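Local atomic coordinates of intradiol ring-cleavage dioxygenase (Streptomyces sp. SirexAA-E, PDB entry 4ILV), a protein that probably cleaves the aromatic ring of catechol-type compounds between the two hydroxyl-bearing carbons, using a bound iron(III) ion, and is secreted as a fusion with a carbohydrate-binding module. Residues A[72-77]-A[183-188]. Sequence-based numbering, arbitrary orientation.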
loop_
_atom_site.group_PDB
_atom_site.type_symbol
_atom_site.label_atom_id
_atom_site.label_comp_id
_atom_site.label_asym_id
_atom_site.label_seq_id
_atom_site.Cartn_x
_atom_site.Cartn_y
_atom_site.Cartn_z
ATOM N N PHE A 72 0.275 -11.868 7.539
ATOM C CA PHE A 72 0.623 -13.007 8.394
ATOM C C PHE A 72 1.206 -12.507 9.696
ATOM O O PHE A 72 1.703 -11.384 9.762
ATOM C CB PHE A 72 1.639 -13.922 7.707
ATOM C CG PHE A 72 1.112 -14.595 6.464
ATOM C CD1 PHE A 72 0.325 -15.739 6.555
ATOM C CD2 PHE A 72 1.395 -14.078 5.205
ATOM C CE1 PHE A 72 -0.171 -16.362 5.408
ATOM C CE2 PHE A 72 0.915 -14.690 4.049
ATOM C CZ PHE A 72 0.132 -15.833 4.145
ATOM N N GLY A 73 1.130 -13.340 10.731
ATOM C CA GLY A 73 1.814 -13.075 11.978
ATOM C C GLY A 73 3.083 -13.897 12.070
ATOM O O GLY A 73 3.545 -14.432 11.067
ATOM N N ARG A 74 3.623 -14.016 13.281
ATOM C CA ARG A 74 4.919 -14.649 13.524
ATOM C C ARG A 74 4.999 -16.124 13.136
ATOM O O ARG A 74 6.093 -16.649 12.917
ATOM C CB ARG A 74 5.304 -14.526 15.007
ATOM C CG ARG A 74 5.986 -13.224 15.398
ATOM C CD ARG A 74 6.623 -13.330 16.787
ATOM N NE ARG A 74 6.406 -12.124 17.591
ATOM C CZ ARG A 74 6.943 -11.905 18.790
ATOM N NH1 ARG A 74 7.755 -12.805 19.333
ATOM N NH2 ARG A 74 6.677 -10.780 19.444
ATOM N N ALA A 75 3.867 -16.813 13.089
ATOM C CA ALA A 75 3.912 -18.238 12.774
ATOM C C ALA A 75 3.446 -18.552 11.356
ATOM O O ALA A 75 3.053 -19.683 11.080
ATOM C CB ALA A 75 3.123 -19.038 13.779
ATOM N N CYS A 76 3.487 -17.552 10.472
ATOM C CA CYS A 76 3.044 -17.713 9.085
ATOM C C CYS A 76 1.554 -18.064 9.006
ATOM O O CYS A 76 1.112 -18.724 8.072
ATOM C CB CYS A 76 3.868 -18.798 8.351
ATOM S SG CYS A 76 5.618 -18.441 8.034
ATOM N N LYS A 77 0.773 -17.620 9.979
ATOM C CA LYS A 77 -0.654 -17.866 9.920
ATOM C C LYS A 77 -1.374 -16.547 9.674
ATOM O O LYS A 77 -0.936 -15.504 10.152
ATOM C CB LYS A 77 -1.139 -18.539 11.206
ATOM C CG LYS A 77 -0.752 -20.008 11.296
ATOM C CD LYS A 77 -1.532 -20.742 12.378
ATOM C CE LYS A 77 -0.751 -20.824 13.685
ATOM N NZ LYS A 77 -1.480 -21.595 14.737
ATOM N N VAL A 183 4.104 -9.298 6.910
ATOM C CA VAL A 183 4.368 -10.132 8.078
ATOM C C VAL A 183 4.564 -9.185 9.259
ATOM O O VAL A 183 5.486 -8.371 9.257
ATOM C CB VAL A 183 5.609 -10.995 7.875
ATOM C CG1 VAL A 183 5.898 -11.820 9.136
ATOM C CG2 VAL A 183 5.401 -11.913 6.697
ATOM N N LEU A 184 3.658 -9.252 10.228
ATOM C CA LEU A 184 3.706 -8.390 11.395
ATOM C C LEU A 184 4.222 -9.150 12.612
ATOM O O LEU A 184 3.998 -10.355 12.745
ATOM C CB LEU A 184 2.312 -7.859 11.718
ATOM C CG LEU A 184 1.572 -7.149 10.591
ATOM C CD1 LEU A 184 0.211 -6.681 11.090
ATOM C CD2 LEU A 184 2.396 -5.995 10.070
ATOM N N ASP A 185 4.876 -8.424 13.511
ATOM C CA ASP A 185 5.425 -8.995 14.734
ATOM C C ASP A 185 4.312 -9.278 15.755
ATOM O O ASP A 185 4.154 -8.558 16.745
ATOM C CB ASP A 185 6.483 -8.054 15.313
ATOM C CG ASP A 185 7.298 -8.693 16.413
ATOM O OD1 ASP A 185 7.841 -7.945 17.257
ATOM O OD2 ASP A 185 7.403 -9.941 16.425
ATOM N N VAL A 186 3.549 -10.338 15.490
ATOM C CA VAL A 186 2.419 -10.752 16.315
ATOM C C VAL A 186 2.536 -12.240 16.610
ATOM O O VAL A 186 2.463 -13.064 15.700
ATOM C CB VAL A 186 1.083 -10.495 15.585
ATOM C CG1 VAL A 186 -0.084 -11.089 16.361
ATOM C CG2 VAL A 186 0.889 -9.005 15.331
ATOM N N ALA A 187 2.682 -12.582 17.889
ATOM C CA ALA A 187 2.910 -13.966 18.308
ATOM C C ALA A 187 1.741 -14.894 17.990
ATOM O O ALA A 187 0.574 -14.526 18.153
ATOM C CB ALA A 187 3.241 -14.016 19.795
ATOM N N GLN A 188 2.071 -16.098 17.520
ATOM C CA GLN A 188 1.066 -17.089 17.150
ATOM C C GLN A 188 1.443 -18.485 17.666
ATOM O O GLN A 188 0.625 -19.404 17.665
ATOM C CB GLN A 188 0.878 -17.117 15.625
ATOM C CG GLN A 188 0.403 -15.803 14.989
ATOM C CD GLN A 188 0.213 -15.932 13.478
ATOM O OE1 GLN A 188 1.167 -16.177 12.737
ATOM N NE2 GLN A 188 -1.027 -15.792 13.024
#
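Gln188, whose primary amide reaches into the N-H side of the bend that begins with the Gly73 to Cys76 turn, illustrates how one side chain can gather backbone N-H groups and a carbonyl from a turn and its flank. Its CB rests on the methyl of Ala75, the two CB atoms 3.5 Å apart. With CG anti to the carbonyl carbon (chi1 -61°) and the chain extended beyond it, CG passes the backbone nitrogens of Arg74 and Ala75, and CD arrives over Gly73 CA, where the lack of a side chain makes the approach possible. OE1 then accepts two backbone hydrogen bonds: Ala75 N lies in the carbonyl plane, on a lone pair, at 2.8 Å, while Lys77 N, 3.1 Å from OE1, is tilted from that plane. NE2 touches Lys77 CB and donates to Lys77 O over 2.9 Å, reaching this oxygen from above its carbonyl plane; Gly73 N supplies the same oxygen with a second bond. Three bonds thus fix the rotation of the amide, one to the type I turn and two to Lys77 just after it.

The turn follows strand 64-72, which pairs in parallel with strand 175-183 in the mixed sheet of this beta-rich intradiol dioxygenase domain; Gln188 lies in the segment after the latter. The pairing reaches its end where Leu184 N donates to Phe72 O (2.9 Å). Beyond it Asp185 centres an inverse gamma turn, after which Val186 O receives Arg74 N at 2.8 Å in a nearly straight bond.

At the surface, Arg74 runs past Val186 O with CB and CG, then bends at chi3 (-138°). Asp185 OD2 comes over one guanidinium face, nearest NE (2.7 Å), in a salt bridge with the two planes 24° apart, while Ala187 CB covers the opposite face, off-centre.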